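Local coordinates for DUF5624 domain-containing protein (Legionella pneumophila subsp. pneumophila, PDB 4JX2) that is of unknown function but is a putative secreted protein, which combines many helices with one small mixed beta sheet, at residues Gly77-Phe82 against Lys257-Phe262; Ile83-Tyr88 against Leu101-Pro106; Arg94-Lys99 against Gly309-Thr314; Arg295-Pro300 against Gly327-Arg332. All coordinates share one frame; numbering follows the deposited sequence.

Interaction 1: Gly77-Phe82 against Lys257-Phe262; sequences GQLILF and KVIIRF
Strand 79-82 pairs in parallel with strand 257-262 in the middle of the five-stranded mixed sheet. Leu79 faces Lys257, Ile80 faces Val258, Leu81 faces Ile259 and Phe82 faces Ile260. The two strand axes run 4.8 Å apart and only 11° from parallel.

Five backbone hydrogen bonds join the segments. Gln78, Ile80 and Phe82 make them on one segment, and Lys257, Ile259 and Arg261 on the other. Lys257 N starts the series at Gln78 O, 2.9 Å away. Arg261 N closes it at Phe82 O. The straightest is Ile80 N to Lys257 O, with 175° at the hydrogen. Val258 CA adds a CA-H...O contact to Ile80 O.

Apolar packing covers both faces of the sheet. On the face of Leu79, Leu81 and Ile259, CD2 of Leu81 lies 3.8 Å from CD1 of Ile259, the two side chains lying side by side. Helix 315-339 packs on this face. Lys257 lies here too, and its NZ is held by Gln74 O, Glu76 O and Asn322 OD1.

The other face carries Ile80, Val258, Phe82 and Ile260 and meets helix 279-286. CG of Phe82 lies anti to its carbonyl carbon (chi1 -66°), which lays the ring alongside Ile260. Ring atom CD1 of Phe82 is 4.0 Å from CG1 of Ile260, and CE1 of Phe82 is 4.1 Å from CG1 of Val258.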
loop_
_atom_site.group_PDB
_atom_site.type_symbol
_atom_site.label_atom_id
_atom_site.label_comp_id
_atom_site.label_asym_id
_atom_site.label_seq_id
_atom_site.Cartn_x
_atom_site.Cartn_y
_atom_site.Cartn_z
ATOM N N GLY A 77 22.207 12.180 -8.163
ATOM C CA GLY A 77 21.364 12.176 -6.979
ATOM C C GLY A 77 21.574 10.925 -6.155
ATOM O O GLY A 77 21.905 9.858 -6.691
ATOM N N GLN A 78 21.359 11.054 -4.846
ATOM C CA GLN A 78 21.549 9.967 -3.913
ATOM C C GLN A 78 20.308 9.123 -3.745
ATOM O O GLN A 78 19.193 9.622 -3.858
ATOM C CB GLN A 78 21.996 10.524 -2.580
ATOM C CG GLN A 78 23.459 10.882 -2.643
ATOM C CD GLN A 78 23.722 12.204 -2.020
ATOM O OE1 GLN A 78 22.924 13.154 -2.125
ATOM N NE2 GLN A 78 24.863 12.286 -1.353
ATOM N N LEU A 79 20.510 7.825 -3.505
ATOM C CA LEU A 79 19.456 6.854 -3.283
ATOM C C LEU A 79 19.245 6.724 -1.795
ATOM O O LEU A 79 20.172 6.313 -1.087
ATOM C CB LEU A 79 19.849 5.496 -3.892
ATOM C CG LEU A 79 19.296 5.088 -5.263
ATOM C CD1 LEU A 79 19.756 3.665 -5.613
ATOM C CD2 LEU A 79 17.760 5.116 -5.294
ATOM N N ILE A 80 18.063 7.120 -1.294
ATOM C CA ILE A 80 17.737 7.032 0.138
ATOM C C ILE A 80 16.729 5.896 0.260
ATOM O O ILE A 80 15.604 6.028 -0.218
ATOM C CB ILE A 80 17.276 8.405 0.680
ATOM C CG1 ILE A 80 18.442 9.422 0.519
ATOM C CG2 ILE A 80 16.848 8.292 2.138
ATOM C CD1 ILE A 80 18.095 10.800 0.558
ATOM N N LEU A 81 17.188 4.725 0.790
ATOM C CA LEU A 81 16.415 3.478 0.844
ATOM C C LEU A 81 16.078 3.000 2.250
ATOM O O LEU A 81 16.954 2.512 2.977
ATOM C CB LEU A 81 17.172 2.330 0.127
ATOM C CG LEU A 81 17.796 2.575 -1.247
ATOM C CD1 LEU A 81 18.755 1.483 -1.579
ATOM C CD2 LEU A 81 16.748 2.645 -2.318
ATOM N N PHE A 82 14.783 3.082 2.600
ATOM C CA PHE A 82 14.243 2.571 3.854
ATOM C C PHE A 82 13.704 1.211 3.537
ATOM O O PHE A 82 12.586 1.098 3.028
ATOM C CB PHE A 82 13.164 3.502 4.427
ATOM C CG PHE A 82 13.672 4.861 4.877
ATOM C CD1 PHE A 82 13.696 5.942 3.999
ATOM C CD2 PHE A 82 14.079 5.072 6.193
ATOM C CE1 PHE A 82 14.136 7.198 4.425
ATOM C CE2 PHE A 82 14.486 6.335 6.619
ATOM C CZ PHE A 82 14.528 7.386 5.731
ATOM N N LYS A 257 16.516 10.673 -4.175
ATOM C CA LYS A 257 15.566 9.681 -4.651
ATOM C C LYS A 257 15.208 8.802 -3.450
ATOM O O LYS A 257 16.046 8.016 -3.026
ATOM C CB LYS A 257 16.203 8.887 -5.816
ATOM C CG LYS A 257 16.548 9.763 -7.015
ATOM C CD LYS A 257 17.496 9.109 -7.992
ATOM C CE LYS A 257 17.561 9.901 -9.279
ATOM N NZ LYS A 257 18.581 9.361 -10.211
ATOM N N VAL A 258 14.006 8.992 -2.847
ATOM C CA VAL A 258 13.610 8.272 -1.626
ATOM C C VAL A 258 12.643 7.132 -1.951
ATOM O O VAL A 258 11.612 7.337 -2.607
ATOM C CB VAL A 258 13.055 9.209 -0.514
ATOM C CG1 VAL A 258 12.797 8.452 0.772
ATOM C CG2 VAL A 258 14.028 10.352 -0.240
ATOM N N ILE A 259 13.013 5.917 -1.479
ATOM C CA ILE A 259 12.254 4.672 -1.598
ATOM C C ILE A 259 11.947 4.189 -0.191
ATOM O O ILE A 259 12.866 4.012 0.625
ATOM C CB ILE A 259 12.999 3.595 -2.442
ATOM C CG1 ILE A 259 12.984 3.967 -3.940
ATOM C CG2 ILE A 259 12.442 2.166 -2.181
ATOM C CD1 ILE A 259 13.943 3.189 -4.765
ATOM N N ILE A 260 10.653 3.984 0.089
ATOM C CA ILE A 260 10.187 3.481 1.378
ATOM C C ILE A 260 9.528 2.109 1.173
ATOM O O ILE A 260 8.497 2.001 0.513
ATOM C CB ILE A 260 9.257 4.486 2.108
ATOM C CG1 ILE A 260 10.009 5.822 2.405
ATOM C CG2 ILE A 260 8.678 3.848 3.380
ATOM C CD1 ILE A 260 9.180 6.990 2.832
ATOM N N ARG A 261 10.162 1.070 1.727
ATOM C CA ARG A 261 9.722 -0.332 1.775
ATOM C C ARG A 261 10.005 -0.796 3.215
ATOM O O ARG A 261 10.639 -1.813 3.467
ATOM C CB ARG A 261 10.433 -1.174 0.693
ATOM C CG ARG A 261 9.866 -2.577 0.526
ATOM C CD ARG A 261 11.008 -3.568 0.463
ATOM N NE ARG A 261 10.564 -4.956 0.378
ATOM C CZ ARG A 261 10.405 -5.754 1.425
ATOM N NH1 ARG A 261 10.632 -5.305 2.649
ATOM N NH2 ARG A 261 10.013 -7.009 1.256
ATOM N N PHE A 262 9.571 0.036 4.161
ATOM C CA PHE A 262 9.765 -0.138 5.590
ATOM C C PHE A 262 8.675 -1.021 6.213
ATOM O O PHE A 262 7.474 -0.760 6.054
ATOM C CB PHE A 262 9.787 1.229 6.256
ATOM C CG PHE A 262 10.091 1.195 7.729
ATOM C CD1 PHE A 262 11.406 1.236 8.184
ATOM C CD2 PHE A 262 9.063 1.181 8.666
ATOM C CE1 PHE A 262 11.679 1.264 9.543
ATOM C CE2 PHE A 262 9.340 1.170 10.030
ATOM C CZ PHE A 262 10.641 1.233 10.456
#

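Interaction 2: Ile83-Tyr88 against Leu101-Pro106; sequences INSTLY and LMRTAP
Ser85, in the type II' beta turn from Ile83 to Thr86, packs on Leu101 and Arg103, where the chain leaves strand 96-101. The turn links strands 79-84 and 86-90 into a beta hairpin. Thr86 and Leu101 form an antiparallel non-hydrogen-bonded pair, with CA atoms 4.2 Å apart. Beyond it, the N-H of Met102, a selenomethionine, bonds to Ser85 O at 2.7 Å.

The side chains of Thr86 and Leu101 cross at a slant. Branch CD2 of Leu101 comes near the Thr86 hydroxyl and also packs on CB of Ser85, at 3.8 Å.

Arg103 meets CB and OG of Ser85 with its CG, which stands between its backbone N and carbonyl carbon (chi1 54°). A bend at chi3 then turns the guanidinium so that Ser85 OG lies at its edge, near its plane. NH2 of Arg103 bonds to a triethylene glycol, probably from the crystallisation liquor.

Met102 and Leu87 make the buried part. Around them, Met102 also touches Phe82 and Phe262, while Leu87 rests on Ile80 and Phe82. Across the contact, CB of Leu87 lies 4.2 Å from CG of Met102.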
loop_
_atom_site.group_PDB
_atom_site.type_symbol
_atom_site.label_atom_id
_atom_site.label_comp_id
_atom_site.label_asym_id
_atom_site.label_seq_id
_atom_site.Cartn_x
_atom_site.Cartn_y
_atom_site.Cartn_z
ATOM N N ILE A 83 14.539 0.182 3.712
ATOM C CA ILE A 83 14.174 -1.182 3.355
ATOM C C ILE A 83 14.193 -2.044 4.603
ATOM O O ILE A 83 15.243 -2.213 5.233
ATOM C CB ILE A 83 15.079 -1.726 2.203
ATOM C CG1 ILE A 83 14.852 -0.868 0.920
ATOM C CG2 ILE A 83 14.801 -3.238 1.948
ATOM C CD1 ILE A 83 15.716 -1.143 -0.230
ATOM N N ASN A 84 13.000 -2.596 4.939
ATOM C CA ASN A 84 12.702 -3.436 6.099
ATOM C C ASN A 84 12.829 -2.607 7.374
ATOM O O ASN A 84 11.898 -1.868 7.668
ATOM C CB ASN A 84 13.563 -4.706 6.129
ATOM C CG ASN A 84 13.108 -5.751 5.144
ATOM O OD1 ASN A 84 11.911 -5.992 4.965
ATOM N ND2 ASN A 84 14.060 -6.429 4.515
ATOM N N SER A 85 13.976 -2.667 8.102
ATOM C CA SER A 85 14.168 -1.853 9.316
ATOM C C SER A 85 15.338 -0.858 9.163
ATOM O O SER A 85 15.510 0.026 10.003
ATOM C CB SER A 85 14.408 -2.752 10.527
ATOM O OG SER A 85 13.331 -3.646 10.737
ATOM N N THR A 86 16.140 -1.004 8.091
ATOM C CA THR A 86 17.344 -0.219 7.890
ATOM C C THR A 86 17.194 0.878 6.847
ATOM O O THR A 86 16.504 0.703 5.847
ATOM C CB THR A 86 18.482 -1.180 7.472
ATOM O OG1 THR A 86 18.555 -2.253 8.407
ATOM C CG2 THR A 86 19.857 -0.502 7.364
ATOM N N LEU A 87 17.885 2.004 7.085
ATOM C CA LEU A 87 18.067 3.079 6.132
ATOM C C LEU A 87 19.414 2.891 5.447
ATOM O O LEU A 87 20.439 2.789 6.138
ATOM C CB LEU A 87 17.988 4.485 6.751
ATOM C CG LEU A 87 18.382 5.626 5.764
ATOM C CD1 LEU A 87 17.503 5.633 4.513
ATOM C CD2 LEU A 87 18.321 6.960 6.414
ATOM N N TYR A 88 19.417 2.864 4.096
ATOM C CA TYR A 88 20.643 2.812 3.293
ATOM C C TYR A 88 20.719 4.035 2.389
ATOM O O TYR A 88 19.739 4.364 1.711
ATOM C CB TYR A 88 20.743 1.555 2.428
ATOM C CG TYR A 88 20.426 0.257 3.123
ATOM C CD1 TYR A 88 19.114 -0.205 3.213
ATOM C CD2 TYR A 88 21.443 -0.570 3.598
ATOM C CE1 TYR A 88 18.818 -1.428 3.809
ATOM C CE2 TYR A 88 21.160 -1.797 4.199
ATOM C CZ TYR A 88 19.844 -2.224 4.297
ATOM O OH TYR A 88 19.546 -3.415 4.914
ATOM N N LEU A 101 19.883 1.340 11.326
ATOM C CA LEU A 101 18.631 0.718 11.726
ATOM C C LEU A 101 17.668 1.772 12.320
ATOM O O LEU A 101 18.019 2.480 13.267
ATOM C CB LEU A 101 18.902 -0.404 12.723
ATOM C CG LEU A 101 19.246 -1.736 12.081
ATOM C CD1 LEU A 101 20.121 -2.546 12.977
ATOM C CD2 LEU A 101 17.985 -2.494 11.698
HETATM N N MSE A 102 16.453 1.869 11.750
HETATM C CA MSE A 102 15.427 2.839 12.154
HETATM C C MSE A 102 14.536 2.298 13.299
HETATM O O MSE A 102 13.742 3.037 13.894
HETATM C CB MSE A 102 14.599 3.273 10.923
HETATM C CG MSE A 102 15.369 4.195 9.996
HETATM SE SE MSE A 102 15.900 5.891 10.887
HETATM C CE MSE A 102 17.519 5.439 11.705
ATOM N N ARG A 103 14.695 0.999 13.585
ATOM C CA ARG A 103 14.032 0.195 14.620
ATOM C C ARG A 103 14.877 -1.050 14.831
ATOM O O ARG A 103 15.553 -1.483 13.899
ATOM C CB ARG A 103 12.557 -0.160 14.283
ATOM C CG ARG A 103 12.347 -0.839 12.939
ATOM C CD ARG A 103 10.950 -1.402 12.768
ATOM N NE ARG A 103 10.824 -2.724 13.373
ATOM C CZ ARG A 103 10.055 -2.993 14.421
ATOM N NH1 ARG A 103 9.315 -2.033 14.980
ATOM N NH2 ARG A 103 10.007 -4.218 14.914
ATOM N N THR A 104 14.870 -1.593 16.056
ATOM C CA THR A 104 15.577 -2.816 16.470
ATOM C C THR A 104 17.118 -2.660 16.363
ATOM O O THR A 104 17.830 -3.643 16.098
ATOM C CB THR A 104 15.058 -4.095 15.719
ATOM O OG1 THR A 104 15.506 -4.105 14.349
ATOM C CG2 THR A 104 13.539 -4.280 15.829
ATOM N N ALA A 105 17.631 -1.433 16.590
ATOM C CA ALA A 105 19.081 -1.200 16.618
ATOM C C ALA A 105 19.636 -1.867 17.875
ATOM O O ALA A 105 19.127 -1.603 18.968
ATOM C CB ALA A 105 19.398 0.287 16.613
ATOM N N PRO A 106 20.596 -2.804 17.759
ATOM C CA PRO A 106 21.091 -3.478 18.970
ATOM C C PRO A 106 21.650 -2.500 19.995
ATOM O O PRO A 106 22.292 -1.524 19.623
ATOM C CB PRO A 106 22.189 -4.414 18.440
ATOM C CG PRO A 106 22.562 -3.854 17.103
ATOM C CD PRO A 106 21.296 -3.280 16.550
#

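Interaction 3: Arg94-Lys99 against Gly309-Thr314; sequences RQLKLK and GAQELT
A single beta bridge, Gln95 with Glu312, ties the residue just before edge strand 96-101 to the loop before helix 315-339. Two backbone bonds hold it. Leu313 N gives to Arg94 O at 2.9 Å, and Leu96 N gives to Gln311 O at 2.8 Å.

Side chains extend the grip at both ends. Arg94 bends at chi3 (-80°), which swings its guanidinium round to the Leu313 carbonyl. NH1 of Arg94 bonds to Leu313 O at 2.8 Å, in both the guanidinium plane and the carbonyl plane. The same NH1 makes a salt bridge with Glu312 OE1 at 3.4 Å. The two flat groups are turned 50° apart, so they are not coplanar. This NH1 also makes a salt bridge to a sulfate, probably from the crystallisation liquor.

Leu96 points into the loop and packs by CB and CD2 against the carbonyls of Ala310 and Gly309. Tyr90 lies beside it, and its OH bonds to Ala310 O and Gly309 N. Farther along the strand, Lys99 NZ reaches Gly309 O in a weak bond.

Gln311 folds back at chi2 (42°). This brings its NE2 to a lone pair of Leu96 O, 3.2 Å away, with the acceptor tilted from the amide plane.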
loop_
_atom_site.group_PDB
_atom_site.type_symbol
_atom_site.label_atom_id
_atom_site.label_comp_id
_atom_site.label_asym_id
_atom_site.label_seq_id
_atom_site.Cartn_x
_atom_site.Cartn_y
_atom_site.Cartn_z
ATOM N N ARG A 94 27.500 4.186 -6.737
ATOM C CA ARG A 94 27.014 2.931 -6.129
ATOM C C ARG A 94 27.683 2.624 -4.784
ATOM O O ARG A 94 27.596 1.484 -4.314
ATOM C CB ARG A 94 27.204 1.730 -7.084
ATOM C CG ARG A 94 26.557 1.911 -8.442
ATOM C CD ARG A 94 26.759 0.721 -9.346
ATOM N NE ARG A 94 28.080 0.729 -9.977
ATOM C CZ ARG A 94 29.058 -0.125 -9.694
ATOM N NH1 ARG A 94 28.876 -1.075 -8.787
ATOM N NH2 ARG A 94 30.224 -0.033 -10.310
ATOM N N GLN A 95 28.331 3.634 -4.159
ATOM C CA GLN A 95 29.031 3.482 -2.876
ATOM C C GLN A 95 28.118 3.796 -1.690
ATOM O O GLN A 95 27.363 4.781 -1.718
ATOM C CB GLN A 95 30.290 4.373 -2.811
ATOM C CG GLN A 95 31.345 4.119 -3.902
ATOM C CD GLN A 95 31.855 2.691 -3.975
ATOM O OE1 GLN A 95 31.720 2.014 -5.006
ATOM N NE2 GLN A 95 32.474 2.210 -2.894
ATOM N N LEU A 96 28.205 2.953 -0.643
ATOM C CA LEU A 96 27.447 3.094 0.603
ATOM C C LEU A 96 27.949 4.304 1.406
ATOM O O LEU A 96 29.141 4.395 1.726
ATOM C CB LEU A 96 27.566 1.809 1.430
ATOM C CG LEU A 96 26.777 1.713 2.727
ATOM C CD1 LEU A 96 25.250 1.682 2.488
ATOM C CD2 LEU A 96 27.171 0.484 3.467
ATOM N N LYS A 97 27.037 5.239 1.703
ATOM C CA LYS A 97 27.377 6.446 2.452
ATOM C C LYS A 97 26.879 6.345 3.887
ATOM O O LYS A 97 27.526 6.878 4.799
ATOM C CB LYS A 97 26.819 7.712 1.765
ATOM C CG LYS A 97 27.404 8.005 0.367
ATOM C CD LYS A 97 28.955 8.101 0.313
ATOM C CE LYS A 97 29.578 9.243 1.101
ATOM N NZ LYS A 97 31.026 9.015 1.360
ATOM N N LEU A 98 25.754 5.625 4.088
ATOM C CA LEU A 98 25.111 5.439 5.397
ATOM C C LEU A 98 24.302 4.139 5.423
ATOM O O LEU A 98 23.649 3.795 4.438
ATOM C CB LEU A 98 24.186 6.649 5.682
ATOM C CG LEU A 98 23.520 6.758 7.052
ATOM C CD1 LEU A 98 23.474 8.192 7.514
ATOM C CD2 LEU A 98 22.097 6.157 7.044
ATOM N N LYS A 99 24.338 3.441 6.569
ATOM C CA LYS A 99 23.578 2.228 6.878
ATOM C C LYS A 99 23.177 2.349 8.343
ATOM O O LYS A 99 24.039 2.308 9.215
ATOM C CB LYS A 99 24.373 0.945 6.571
ATOM C CG LYS A 99 23.644 -0.349 6.941
ATOM C CD LYS A 99 24.267 -1.559 6.240
ATOM C CE LYS A 99 24.924 -2.528 7.189
ATOM N NZ LYS A 99 25.407 -3.751 6.486
ATOM N N GLY A 309 23.225 -3.294 1.299
ATOM C CA GLY A 309 23.974 -3.264 2.548
ATOM C C GLY A 309 25.468 -3.402 2.365
ATOM O O GLY A 309 26.222 -3.086 3.290
ATOM N N ALA A 310 25.913 -3.859 1.169
ATOM C CA ALA A 310 27.330 -3.981 0.824
ATOM C C ALA A 310 27.939 -2.584 0.628
ATOM O O ALA A 310 27.198 -1.612 0.423
ATOM C CB ALA A 310 27.497 -4.819 -0.440
ATOM N N GLN A 311 29.286 -2.481 0.679
ATOM C CA GLN A 311 29.969 -1.209 0.486
ATOM C C GLN A 311 29.662 -0.669 -0.919
ATOM O O GLN A 311 29.492 0.546 -1.099
ATOM C CB GLN A 311 31.480 -1.349 0.740
ATOM C CG GLN A 311 32.251 -0.012 0.856
ATOM C CD GLN A 311 31.556 1.085 1.654
ATOM O OE1 GLN A 311 31.099 0.886 2.792
ATOM N NE2 GLN A 311 31.478 2.280 1.067
ATOM N N GLU A 312 29.516 -1.587 -1.887
ATOM C CA GLU A 312 29.178 -1.256 -3.255
ATOM C C GLU A 312 27.966 -2.067 -3.715
ATOM O O GLU A 312 27.953 -3.303 -3.614
ATOM C CB GLU A 312 30.381 -1.508 -4.178
ATOM C CG GLU A 312 30.195 -0.964 -5.580
ATOM C CD GLU A 312 31.237 -1.408 -6.584
ATOM O OE1 GLU A 312 31.271 -2.613 -6.925
ATOM O OE2 GLU A 312 31.973 -0.530 -7.089
ATOM N N LEU A 313 26.962 -1.364 -4.244
ATOM C CA LEU A 313 25.765 -1.969 -4.836
ATOM C C LEU A 313 26.177 -2.456 -6.234
ATOM O O LEU A 313 26.956 -1.764 -6.896
ATOM C CB LEU A 313 24.669 -0.872 -4.910
ATOM C CG LEU A 313 23.209 -1.162 -4.511
ATOM C CD1 LEU A 313 23.086 -1.837 -3.171
ATOM C CD2 LEU A 313 22.408 0.124 -4.460
ATOM N N THR A 314 25.724 -3.635 -6.685
ATOM C CA THR A 314 26.108 -4.081 -8.043
ATOM C C THR A 314 25.426 -3.168 -9.058
ATOM O O THR A 314 24.414 -2.557 -8.723
ATOM C CB THR A 314 25.758 -5.567 -8.291
ATOM O OG1 THR A 314 24.338 -5.743 -8.349
ATOM C CG2 THR A 314 26.373 -6.499 -7.276
#

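Interaction 4: Arg295-Pro300 against Gly327-Arg332; sequences RIYITP and GARHNR. With SO4 (sulfate ion), chain P.
Tyr297 and Arg329 make the close part of this contact. CB of Arg329 sits over the centre of the Tyr297 ring, 3.6 Å from its centroid, in a CH-pi contact 12° off the ring normal. At the ring's far end, Tyr297 OH and His330 ND1 share a hydrogen bond of 3.0 Å, at the imidazole edge. CG of His330 is anti to its backbone N (chi1 -153°), which carries ND1 out to that hydroxyl. The hydroxyl has a second partner in Arg333 NE.

Helix 315-339 is packed on strand 296-298, one of the two outermost strands of the mixed sheet within this chain. Trp326 of the same helix stacks on His330 and meets Tyr297 edge-to-face.

Packing is looser to both sides. CG2 of Thr299 comes no nearer than 4.4 Å to CD of Arg329. Arg295 NH1 stands 3.7 Å from His330 NE2, with guanidinium and ring planes 72° apart; Arg295 NE is held by Ala256 O. Arg332 turns to the second subunit and a sulfate, probably from the crystallisation liquor, which Asn267 and Leu384 of that subunit also bind. Arg332 NH2 bonds to sulfate O2 at 3.1 Å, and NH1 to the same oxygen at 3.2 Å.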
loop_
_atom_site.group_PDB
_atom_site.type_symbol
_atom_site.label_atom_id
_atom_site.label_comp_id
_atom_site.label_asym_id
_atom_site.label_seq_id
_atom_site.Cartn_x
_atom_site.Cartn_y
_atom_site.Cartn_z
ATOM N N ARG A 295 9.067 13.037 -4.898
ATOM C CA ARG A 295 10.329 12.318 -5.090
ATOM C C ARG A 295 10.468 11.179 -4.055
ATOM O O ARG A 295 11.471 10.448 -4.072
ATOM C CB ARG A 295 11.503 13.301 -5.015
ATOM C CG ARG A 295 11.483 14.307 -6.165
ATOM C CD ARG A 295 12.736 15.138 -6.245
ATOM N NE ARG A 295 13.912 14.321 -6.551
ATOM C CZ ARG A 295 14.331 14.038 -7.778
ATOM N NH1 ARG A 295 13.680 14.508 -8.836
ATOM N NH2 ARG A 295 15.407 13.288 -7.961
ATOM N N ILE A 296 9.429 11.015 -3.189
ATOM C CA ILE A 296 9.302 10.010 -2.133
ATOM C C ILE A 296 8.276 8.973 -2.562
ATOM O O ILE A 296 7.090 9.292 -2.656
ATOM C CB ILE A 296 8.917 10.666 -0.774
ATOM C CG1 ILE A 296 9.933 11.754 -0.352
ATOM C CG2 ILE A 296 8.750 9.603 0.313
ATOM C CD1 ILE A 296 9.392 12.804 0.551
ATOM N N TYR A 297 8.719 7.726 -2.816
ATOM C CA TYR A 297 7.806 6.668 -3.261
ATOM C C TYR A 297 7.775 5.532 -2.266
ATOM O O TYR A 297 8.829 5.069 -1.833
ATOM C CB TYR A 297 8.194 6.149 -4.671
ATOM C CG TYR A 297 8.046 7.194 -5.763
ATOM C CD1 TYR A 297 6.789 7.559 -6.242
ATOM C CD2 TYR A 297 9.158 7.841 -6.293
ATOM C CE1 TYR A 297 6.644 8.541 -7.219
ATOM C CE2 TYR A 297 9.024 8.829 -7.267
ATOM C CZ TYR A 297 7.768 9.162 -7.739
ATOM O OH TYR A 297 7.634 10.149 -8.683
ATOM N N ILE A 298 6.557 5.112 -1.871
ATOM C CA ILE A 298 6.364 3.964 -0.997
ATOM C C ILE A 298 6.149 2.803 -1.942
ATOM O O ILE A 298 5.131 2.770 -2.632
ATOM C CB ILE A 298 5.241 4.143 0.056
ATOM C CG1 ILE A 298 5.522 5.390 0.943
ATOM C CG2 ILE A 298 5.103 2.850 0.910
ATOM C CD1 ILE A 298 4.462 5.774 1.794
ATOM N N THR A 299 7.144 1.905 -2.038
ATOM C CA THR A 299 7.140 0.782 -2.966
ATOM C C THR A 299 7.146 -0.547 -2.180
ATOM O O THR A 299 8.188 -1.214 -2.116
ATOM C CB THR A 299 8.340 0.912 -3.927
ATOM O OG1 THR A 299 9.540 0.917 -3.158
ATOM C CG2 THR A 299 8.265 2.167 -4.802
ATOM N N PRO A 300 5.983 -0.986 -1.619
ATOM C CA PRO A 300 5.991 -2.202 -0.785
ATOM C C PRO A 300 6.380 -3.502 -1.508
ATOM O O PRO A 300 6.820 -4.456 -0.853
ATOM C CB PRO A 300 4.559 -2.267 -0.255
ATOM C CG PRO A 300 4.100 -0.843 -0.265
ATOM C CD PRO A 300 4.656 -0.344 -1.571
ATOM N N GLY A 327 12.863 5.437 -10.856
ATOM C CA GLY A 327 12.788 6.019 -12.197
ATOM C C GLY A 327 11.465 5.850 -12.914
ATOM O O GLY A 327 10.950 6.813 -13.482
ATOM N N ALA A 328 10.920 4.619 -12.915
ATOM C CA ALA A 328 9.653 4.275 -13.563
ATOM C C ALA A 328 8.475 5.060 -12.943
ATOM O O ALA A 328 7.676 5.625 -13.700
ATOM C CB ALA A 328 9.411 2.785 -13.463
ATOM N N ARG A 329 8.421 5.171 -11.578
ATOM C CA ARG A 329 7.358 5.925 -10.890
ATOM C C ARG A 329 7.434 7.386 -11.262
ATOM O O ARG A 329 6.411 7.993 -11.581
ATOM C CB ARG A 329 7.384 5.766 -9.364
ATOM C CG ARG A 329 7.770 4.402 -8.818
ATOM C CD ARG A 329 6.669 3.365 -8.707
ATOM N NE ARG A 329 6.217 2.815 -9.989
ATOM C CZ ARG A 329 6.798 1.808 -10.637
ATOM N NH1 ARG A 329 7.898 1.239 -10.150
ATOM N NH2 ARG A 329 6.295 1.376 -11.792
ATOM N N HIS A 330 8.648 7.933 -11.294
ATOM C CA HIS A 330 8.861 9.320 -11.658
ATOM C C HIS A 330 8.584 9.609 -13.141
ATOM O O HIS A 330 8.040 10.666 -13.468
ATOM C CB HIS A 330 10.280 9.714 -11.313
ATOM C CG HIS A 330 10.424 11.175 -11.046
ATOM N ND1 HIS A 330 9.809 11.784 -9.943
ATOM C CD2 HIS A 330 11.126 12.107 -11.734
ATOM C CE1 HIS A 330 10.158 13.057 -10.004
ATOM N NE2 HIS A 330 10.961 13.298 -11.059
ATOM N N ASN A 331 8.946 8.669 -14.031
ATOM C CA ASN A 331 8.744 8.821 -15.470
ATOM C C ASN A 331 7.266 8.810 -15.833
ATOM O O ASN A 331 6.867 9.590 -16.692
ATOM C CB ASN A 331 9.511 7.767 -16.257
ATOM C CG ASN A 331 10.800 8.302 -16.836
ATOM O OD1 ASN A 331 11.903 8.043 -16.347
ATOM N ND2 ASN A 331 10.678 9.104 -17.874
ATOM N N ARG A 332 6.453 7.980 -15.145
ATOM C CA ARG A 332 4.998 7.928 -15.337
ATOM C C ARG A 332 4.322 9.298 -14.957
ATOM O O ARG A 332 3.385 9.697 -15.658
ATOM C CB ARG A 332 4.378 6.757 -14.570
ATOM C CG ARG A 332 4.518 5.448 -15.310
ATOM C CD ARG A 332 4.398 4.275 -14.370
ATOM N NE ARG A 332 3.006 3.938 -14.068
ATOM C CZ ARG A 332 2.351 2.901 -14.589
ATOM N NH1 ARG A 332 2.958 2.084 -15.443
ATOM N NH2 ARG A 332 1.092 2.664 -14.249
HETATM S S SO4 P . -0.172 -0.587 -14.393
HETATM O O1 SO4 P . -1.299 -1.380 -14.823
HETATM O O2 SO4 P . 0.590 -0.121 -15.559
HETATM O O3 SO4 P . -0.672 0.567 -13.650
HETATM O O4 SO4 P . 0.682 -1.429 -13.543
#

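Overall arrangement
All four contacts reach the same mixed sheet. Interactions 1 and 4 are buried, interaction 2 is partly buried and interaction 3 lies on the surface. Interaction 1 is the central strand pair, and it shares strand 79-84 with interaction 2. Interaction 4 adds a helix to strand 296-298, the neighbour of 257-262. Interaction 3 is at the other margin, on strand 96-101, and touches interaction 2 through Tyr88. The chemistry follows position. Regular backbone bonds and apolar side chains make the centre, a tyrosine ring packs on the helix, the turn adds one backbone bond and mixed packing, and charged and amide groups reinforce the outer loop. Interactions 1 and 4 also touch the second subunit.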